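Phosphoserine aminotransferase (PDB 2C0R) catalyses the reversible, pyridoxal-phosphate-dependent transfer of an amino group between phosphoserine and 2-oxoglutarate, and acts likewise on phosphohydroxythreonine. Local coordinates at residues I208-E211 and D212-A215; A82-P85 and M86-K90; D228-K232 and N233-Y237. The protein carries 1 engineered substitution. All coordinates share one frame; numbering follows the deposited sequence.

Interaction 1 of 3, residues I208-E211 and D212-A215; sequences IVRE and DLVA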
loop_
_atom_site.group_PDB
_atom_site.type_symbol
_atom_site.label_atom_id
_atom_site.label_comp_id
_atom_site.label_asym_id
_atom_site.label_seq_id
_atom_site.Cartn_x
_atom_site.Cartn_y
_atom_site.Cartn_z
ATOM N N ILE A 208 13.379 8.146 3.402
ATOM C CA ILE A 208 14.783 7.985 3.754
ATOM C C ILE A 208 15.060 8.969 4.880
ATOM O O ILE A 208 14.874 10.164 4.653
ATOM C CB ILE A 208 15.694 8.279 2.561
ATOM C CG1 ILE A 208 15.250 7.526 1.285
ATOM C CG2 ILE A 208 17.137 7.979 2.903
ATOM C CD1 ILE A 208 16.159 7.787 0.102
ATOM N N VAL A 209 15.438 8.471 6.040
ATOM C CA VAL A 209 15.463 9.289 7.226
ATOM C C VAL A 209 16.795 9.138 7.937
ATOM O O VAL A 209 17.391 8.081 8.033
ATOM C CB VAL A 209 14.266 8.907 8.123
ATOM C CG1 VAL A 209 14.395 7.471 8.663
ATOM C CG2 VAL A 209 14.115 9.951 9.199
ATOM N N ARG A 210 17.261 10.278 8.419
ATOM C CA ARG A 210 18.467 10.319 9.241
ATOM C C ARG A 210 18.140 9.591 10.556
ATOM O O ARG A 210 17.183 9.963 11.239
ATOM C CB ARG A 210 18.892 11.768 9.452
ATOM C CG ARG A 210 20.389 11.903 9.692
ATOM C CD ARG A 210 20.905 13.315 9.680
ATOM N NE ARG A 210 20.170 14.124 10.662
ATOM C CZ ARG A 210 19.821 15.376 10.390
ATOM N NH1 ARG A 210 20.134 15.915 9.211
ATOM N NH2 ARG A 210 19.159 16.087 11.278
ATOM N N GLU A 211 18.909 8.558 10.856
ATOM C CA GLU A 211 18.528 7.689 11.956
ATOM C C GLU A 211 18.440 8.490 13.242
ATOM O O GLU A 211 17.561 8.255 14.074
ATOM C CB GLU A 211 19.535 6.534 12.078
ATOM C CG GLU A 211 19.365 5.523 10.955
ATOM C CD GLU A 211 20.547 4.586 10.775
ATOM O OE1 GLU A 211 21.717 4.877 11.144
ATOM O OE2 GLU A 211 20.346 3.473 10.232
ATOM N N ASP A 212 19.306 9.476 13.413
ATOM C CA ASP A 212 19.344 10.228 14.669
ATOM C C ASP A 212 18.096 11.063 14.920
ATOM O O ASP A 212 17.803 11.527 16.027
ATOM C CB ASP A 212 20.618 11.083 14.719
ATOM C CG ASP A 212 20.782 11.997 13.536
ATOM O OD1 ASP A 212 19.792 12.546 13.040
ATOM O OD2 ASP A 212 21.927 12.205 13.086
ATOM N N LEU A 213 17.287 11.247 13.883
ATOM C CA LEU A 213 16.065 12.017 14.045
ATOM C C LEU A 213 14.863 11.215 14.546
ATOM O O LEU A 213 13.883 11.805 15.011
ATOM C CB LEU A 213 15.675 12.683 12.710
ATOM C CG LEU A 213 16.680 13.755 12.286
ATOM C CD1 LEU A 213 16.074 14.535 11.123
ATOM C CD2 LEU A 213 17.077 14.752 13.361
ATOM N N VAL A 214 14.957 9.904 14.437
ATOM C CA VAL A 214 13.793 9.056 14.706
ATOM C C VAL A 214 14.062 7.933 15.692
ATOM O O VAL A 214 13.394 6.895 15.726
ATOM C CB VAL A 214 13.273 8.442 13.385
ATOM C CG1 VAL A 214 12.636 9.532 12.541
ATOM C CG2 VAL A 214 14.370 7.779 12.573
ATOM N N ALA A 215 15.065 8.128 16.536
ATOM C CA ALA A 215 15.468 7.087 17.473
ATOM C C ALA A 215 14.357 6.772 18.465
ATOM O O ALA A 215 14.158 5.640 18.919
ATOM C CB ALA A 215 16.746 7.518 18.169
#
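Arg210 O takes the amide hydrogen of Leu213 at 2.9 Å (Leu213 N to Arg210 O), and one residue on Val214 N reaches Glu211 O at 3.1 Å. Both are i to i+3 bonds of the short 3-10 turn into which the chain winds as it leaves strand 205-210. The strand is an inner one of the mixed seven-stranded sheet, lying antiparallel to 68-73 and 190-194 on its two sides. Asp212 then curls back over the turn: its CG sits between its own backbone N and carbonyl carbon (chi1 55°), which brings OD1 to Arg210 NE at 2.9 Å. This salt bridge runs nearly in the guanidinium plane and uses the syn lone pair of OD1, although carboxylate and guanidinium are turned 54° apart. Leu213 lays CD1 over one face of the same guanidinium, 3.9 Å from Arg210 CZ, and its other methyl comes nearer still, with Leu213 CD2 3.2 Å from Arg210 NH2. On the buried side Val209 and Val214 meet tip to tip, CG2 of Val209 lying 3.7 Å from CG1 of Val214. Beyond them, Val214 packs on Tyr227 of helix 227-232.

Interaction 2 of 3, residues A82-P85 and M86-K90; sequences AMIP and MNFLK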
loop_
_atom_site.group_PDB
_atom_site.type_symbol
_atom_site.label_atom_id
_atom_site.label_comp_id
_atom_site.label_asym_id
_atom_site.label_seq_id
_atom_site.Cartn_x
_atom_site.Cartn_y
_atom_site.Cartn_z
ATOM N N ALA A 82 0.982 13.887 7.055
ATOM C CA ALA A 82 0.531 13.775 8.455
ATOM C C ALA A 82 1.606 13.195 9.354
ATOM O O ALA A 82 1.846 13.678 10.470
ATOM C CB ALA A 82 -0.741 12.952 8.516
ATOM N N MET A 83 2.232 12.140 8.838
ATOM C CA MET A 83 3.210 11.477 9.732
ATOM C C MET A 83 4.405 12.336 10.110
ATOM O O MET A 83 4.911 12.257 11.229
ATOM C CB MET A 83 3.615 10.195 9.022
ATOM C CG MET A 83 4.367 9.220 9.914
ATOM S SD MET A 83 4.561 7.644 9.000
ATOM C CE MET A 83 5.690 6.846 10.189
ATOM N N ILE A 84 4.857 13.204 9.189
ATOM C CA ILE A 84 5.998 14.096 9.526
ATOM C C ILE A 84 5.676 15.038 10.698
ATOM O O ILE A 84 6.376 14.996 11.743
ATOM C CB ILE A 84 6.429 14.816 8.215
ATOM C CG1 ILE A 84 7.096 13.872 7.237
ATOM C CG2 ILE A 84 7.300 16.038 8.514
ATOM C CD1 ILE A 84 6.977 14.346 5.802
ATOM N N PRO A 85 4.657 15.890 10.644
ATOM C CA PRO A 85 4.383 16.722 11.832
ATOM C C PRO A 85 3.990 15.877 13.029
ATOM O O PRO A 85 4.336 16.222 14.179
ATOM C CB PRO A 85 3.208 17.589 11.369
ATOM C CG PRO A 85 2.625 16.940 10.159
ATOM C CD PRO A 85 3.771 16.215 9.521
ATOM N N MET A 86 3.276 14.773 12.847
ATOM C CA MET A 86 2.965 13.934 14.028
ATOM C C MET A 86 4.225 13.495 14.745
ATOM O O MET A 86 4.226 13.395 15.987
ATOM C CB MET A 86 2.129 12.721 13.587
ATOM C CG MET A 86 0.699 13.088 13.239
ATOM S SD MET A 86 -0.199 11.686 12.487
ATOM C CE MET A 86 -1.341 11.393 13.848
ATOM N N ASN A 87 5.267 13.190 13.991
ATOM C CA ASN A 87 6.472 12.669 14.636
ATOM C C ASN A 87 7.385 13.791 15.137
ATOM O O ASN A 87 8.080 13.542 16.132
ATOM C CB ASN A 87 7.261 11.759 13.693
ATOM C CG ASN A 87 6.708 10.350 13.699
ATOM O OD1 ASN A 87 7.295 9.510 14.382
ATOM N ND2 ASN A 87 5.601 10.112 13.010
ATOM N N PHE A 88 7.392 14.931 14.477
ATOM C CA PHE A 88 8.408 15.955 14.785
ATOM C C PHE A 88 7.894 17.262 15.337
ATOM O O PHE A 88 8.677 18.056 15.858
ATOM C CB PHE A 88 9.171 16.270 13.487
ATOM C CG PHE A 88 9.810 15.019 12.940
ATOM C CD1 PHE A 88 9.596 14.723 11.593
ATOM C CD2 PHE A 88 10.567 14.128 13.686
ATOM C CE1 PHE A 88 10.124 13.603 10.995
ATOM C CE2 PHE A 88 11.114 13.008 13.073
ATOM C CZ PHE A 88 10.897 12.738 11.722
ATOM N N LEU A 89 6.600 17.546 15.213
ATOM C CA LEU A 89 6.136 18.849 15.692
ATOM C C LEU A 89 5.793 18.772 17.169
ATOM O O LEU A 89 4.822 18.090 17.477
ATOM C CB LEU A 89 4.875 19.244 14.909
ATOM C CG LEU A 89 4.269 20.612 15.238
ATOM C CD1 LEU A 89 5.348 21.673 15.183
ATOM C CD2 LEU A 89 3.134 20.947 14.275
ATOM N N LYS A 90 6.539 19.451 18.033
ATOM C CA LYS A 90 6.205 19.402 19.456
ATOM C C LYS A 90 5.483 20.657 19.892
ATOM O O LYS A 90 5.552 21.662 19.199
ATOM C CB LYS A 90 7.481 19.183 20.281
ATOM C CG LYS A 90 8.076 17.775 20.065
#
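Met86 N donates to Ala82 O at 3.0 Å, an ordinary helical bond just past the kink at Pro85, whose nitrogen has no hydrogen to give the preceding turn. The Met86 side chain runs back over the same carbonyl, with CG 3.1 Å from Ala82 O, and its SD ends 4.2 Å from Ala82 CB. Asn87 comes next and grips Met83 O twice: its backbone N and its ND2, each 2.9 Å from Met83 O, arrive from opposite faces of the carbonyl plane. With CG anti to its own carbonyl carbon (chi1 -83°), the amide folds back alongside Met83, and ND2 has a second acceptor in Leu225 O while OD1 takes the N-H of Tyr227. A leucine here would probably leave Leu225 O and the Tyr227 amide without their mates, while Met83 O would keep the backbone N-H but lose the ND2 bond. Phe88 N bonds to Ile84 O at 2.9 Å; its ring carries Asn87 CB over the centre of one face, and CD1 lies 4.1 Å from Ile84 CG2. Leu89, the first residue to leave helical angles, still gives its N-H to Pro85 O at 2.8 Å and thereby closes the last turn of helix 76-88, while its CB packs on that of Pro85. The helix begins at the cofactor pocket with Gly76, Ala77 and Ser78, and this end leads away from it. Ile84, Pro85 and Phe88 rest on Tyr145 of strand 143-149, Pro85 and Met86 on helix 102-114, and Met83 on Tyr227 of helix 227-232; Ala82 and Met86 also pack against Pro222 of the second subunit.

Interaction 3 of 3, residues D228-K232 and N233-Y237; sequences DTYVK and NNSLY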
loop_
_atom_site.group_PDB
_atom_site.type_symbol
_atom_site.label_atom_id
_atom_site.label_comp_id
_atom_site.label_asym_id
_atom_site.label_seq_id
_atom_site.Cartn_x
_atom_site.Cartn_y
_atom_site.Cartn_z
ATOM N N ASP A 228 9.838 5.120 14.358
ATOM C CA ASP A 228 10.684 4.043 14.941
ATOM C C ASP A 228 10.056 2.679 14.751
ATOM O O ASP A 228 10.769 1.651 14.731
ATOM C CB ASP A 228 10.972 4.403 16.404
ATOM C CG ASP A 228 9.786 4.495 17.338
ATOM O OD1 ASP A 228 8.626 4.223 16.979
ATOM O OD2 ASP A 228 10.032 4.891 18.507
ATOM N N THR A 229 8.742 2.612 14.568
ATOM C CA THR A 229 8.150 1.292 14.202
ATOM C C THR A 229 8.795 0.736 12.949
ATOM O O THR A 229 9.011 -0.466 12.813
ATOM C CB THR A 229 6.640 1.441 13.953
ATOM O OG1 THR A 229 6.099 1.869 15.202
ATOM C CG2 THR A 229 6.008 0.120 13.474
ATOM N N TYR A 230 9.020 1.603 11.951
ATOM C CA TYR A 230 9.631 1.169 10.678
ATOM C C TYR A 230 11.120 0.983 10.868
ATOM O O TYR A 230 11.651 -0.004 10.340
ATOM C CB TYR A 230 9.295 2.160 9.550
ATOM C CG TYR A 230 7.792 2.226 9.354
ATOM C CD1 TYR A 230 6.974 3.065 10.074
ATOM C CD2 TYR A 230 7.197 1.391 8.406
ATOM C CE1 TYR A 230 5.618 3.113 9.883
ATOM C CE2 TYR A 230 5.814 1.413 8.201
ATOM C CZ TYR A 230 5.041 2.271 8.947
ATOM O OH TYR A 230 3.671 2.307 8.757
ATOM N N VAL A 231 11.786 1.888 11.619
ATOM C CA VAL A 231 13.216 1.741 11.746
ATOM C C VAL A 231 13.549 0.463 12.508
ATOM O O VAL A 231 14.344 -0.345 12.072
ATOM C CB VAL A 231 13.855 2.955 12.433
ATOM C CG1 VAL A 231 15.339 2.672 12.692
ATOM C CG2 VAL A 231 13.631 4.218 11.599
ATOM N N LYS A 232 12.934 0.277 13.665
ATOM C CA LYS A 232 13.296 -0.820 14.556
ATOM C C LYS A 232 12.935 -2.161 13.959
ATOM O O LYS A 232 13.524 -3.157 14.331
ATOM C CB LYS A 232 12.575 -0.633 15.908
ATOM C CG LYS A 232 13.135 0.616 16.611
ATOM C CD LYS A 232 12.456 0.839 17.963
ATOM C CE LYS A 232 13.412 1.682 18.837
ATOM N NZ LYS A 232 14.400 2.303 17.866
ATOM N N ASN A 233 11.959 -2.183 13.056
ATOM C CA ASN A 233 11.498 -3.425 12.477
ATOM C C ASN A 233 11.837 -3.543 10.992
ATOM O O ASN A 233 11.311 -4.417 10.292
ATOM C CB ASN A 233 9.986 -3.573 12.614
ATOM C CG ASN A 233 9.582 -3.603 14.099
ATOM O OD1 ASN A 233 9.111 -2.618 14.665
ATOM N ND2 ASN A 233 9.821 -4.779 14.622
ATOM N N ASN A 234 12.701 -2.672 10.499
ATOM C CA ASN A 234 13.084 -2.712 9.088
ATOM C C ASN A 234 11.891 -2.726 8.146
ATOM O O ASN A 234 11.943 -3.465 7.129
ATOM C CB ASN A 234 14.001 -3.911 8.836
ATOM C CG ASN A 234 14.672 -3.870 7.474
ATOM O OD1 ASN A 234 14.887 -2.783 6.873
ATOM N ND2 ASN A 234 15.034 -5.068 6.960
ATOM N N SER A 235 10.892 -1.929 8.437
ATOM C CA SER A 235 9.682 -1.826 7.633
ATOM C C SER A 235 8.930 -3.137 7.552
ATOM O O SER A 235 8.092 -3.329 6.673
ATOM C CB SER A 235 9.962 -1.222 6.234
ATOM O OG SER A 235 10.600 0.032 6.381
ATOM N N LEU A 236 9.177 -4.037 8.481
ATOM C CA LEU A 236 8.481 -5.322 8.496
ATOM C C LEU A 236 7.671 -5.533 9.767
ATOM O O LEU A 236 7.303 -6.674 10.089
ATOM C CB LEU A 236 9.486 -6.483 8.376
ATOM C CG LEU A 236 10.290 -6.491 7.060
ATOM C CD1 LEU A 236 11.435 -7.499 7.134
ATOM C CD2 LEU A 236 9.440 -6.775 5.836
ATOM N N TYR A 237 7.349 -4.495 10.505
ATOM C CA TYR A 237 6.504 -4.655 11.669
ATOM C C TYR A 237 5.191 -5.311 11.301
ATOM O O TYR A 237 4.715 -6.183 12.014
ATOM C CB TYR A 237 6.266 -3.270 12.333
ATOM C CG TYR A 237 5.241 -3.415 13.462
ATOM C CD1 TYR A 237 5.585 -3.914 14.720
ATOM C CD2 TYR A 237 3.921 -3.023 13.251
ATOM C CE1 TYR A 237 4.613 -4.031 15.710
ATOM C CE2 TYR A 237 2.961 -3.150 14.221
ATOM C CZ TYR A 237 3.315 -3.659 15.451
ATOM O OH TYR A 237 2.324 -3.744 16.424
HETATM O O HOH W 1 7.750 -1.623 10.084
#
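The Tyr237 ring meets Thr229 obliquely: the methyl CG2 of Thr229 lies 3.6 Å from Tyr237 CG and as close to its CB. Thr229 CG2 and Tyr237 CG each stand anti to their own backbone N (chi1 of Tyr237 173°), which turns the methyl and the ring toward one another. The other ring, that of Tyr230, is likewise approached at a slant, with CD2 4.1 Å from Ser235 CA, and Ser235 OG stands 4.0 Å from Tyr230 CB. Between these side-chain contacts the backbone ends helix 227-232 in a Schellman motif. Asn234, at positive phi, is its C-prime residue. The 6-to-1 bond runs from Ser235 N to Tyr230 O at 2.8 Å, on a carbonyl lone pair, whereas in the 5-to-2 bond Asn234 N reaches Val231 O at 3.3 Å from high above the carbonyl plane. A type I' turn from Asn233 to Leu236 overlaps this cap, closed by Leu236 N on Asn233 O, and swings the chain back past the helix. There a water bridges the two segments, donating to Thr229 O at 3.2 Å and accepting from Tyr237 N at 2.9 Å; Thr229 O also takes a weak bond from Asn233 N. The polar ends of the side chains find their partners elsewhere in the fold: Thr229 OG1 bonds to Thr223 O, Tyr230 OH to Met224 O, and Ser235 OG to Phe72 N on strand 68-73, while Asn234 OD1 is held by Gln55 and Lys69. The chain runs directly on into Asn238 and Thr239, which bind pyridoxal phosphate, and Tyr237, just past the turn, bonds through OH to Lys106 NZ of the second subunit.

Along the chain the order is interaction 2, interaction 1, interaction 3, with no overlap, yet all three gather on the same side of the subunit. The centre of interaction 1 is about 13 Å from that of interaction 2 and about 12 Å from that of interaction 3, while those of 2 and 3 are about 17 Å apart. Val214 joins them: its CG1 packs 3.7 Å from Phe88 CZ, and its CG2 3.8 Å from Val231 CG2. Interactions 2 and 3 meet directly where Met83 CE touches Tyr230 CE1. The ends of helices 76-88 and 227-232 and the exit of strand 205-210 thus pack together; the second subunit meets Ala82, Met86 and Tyr237 but not interaction 1.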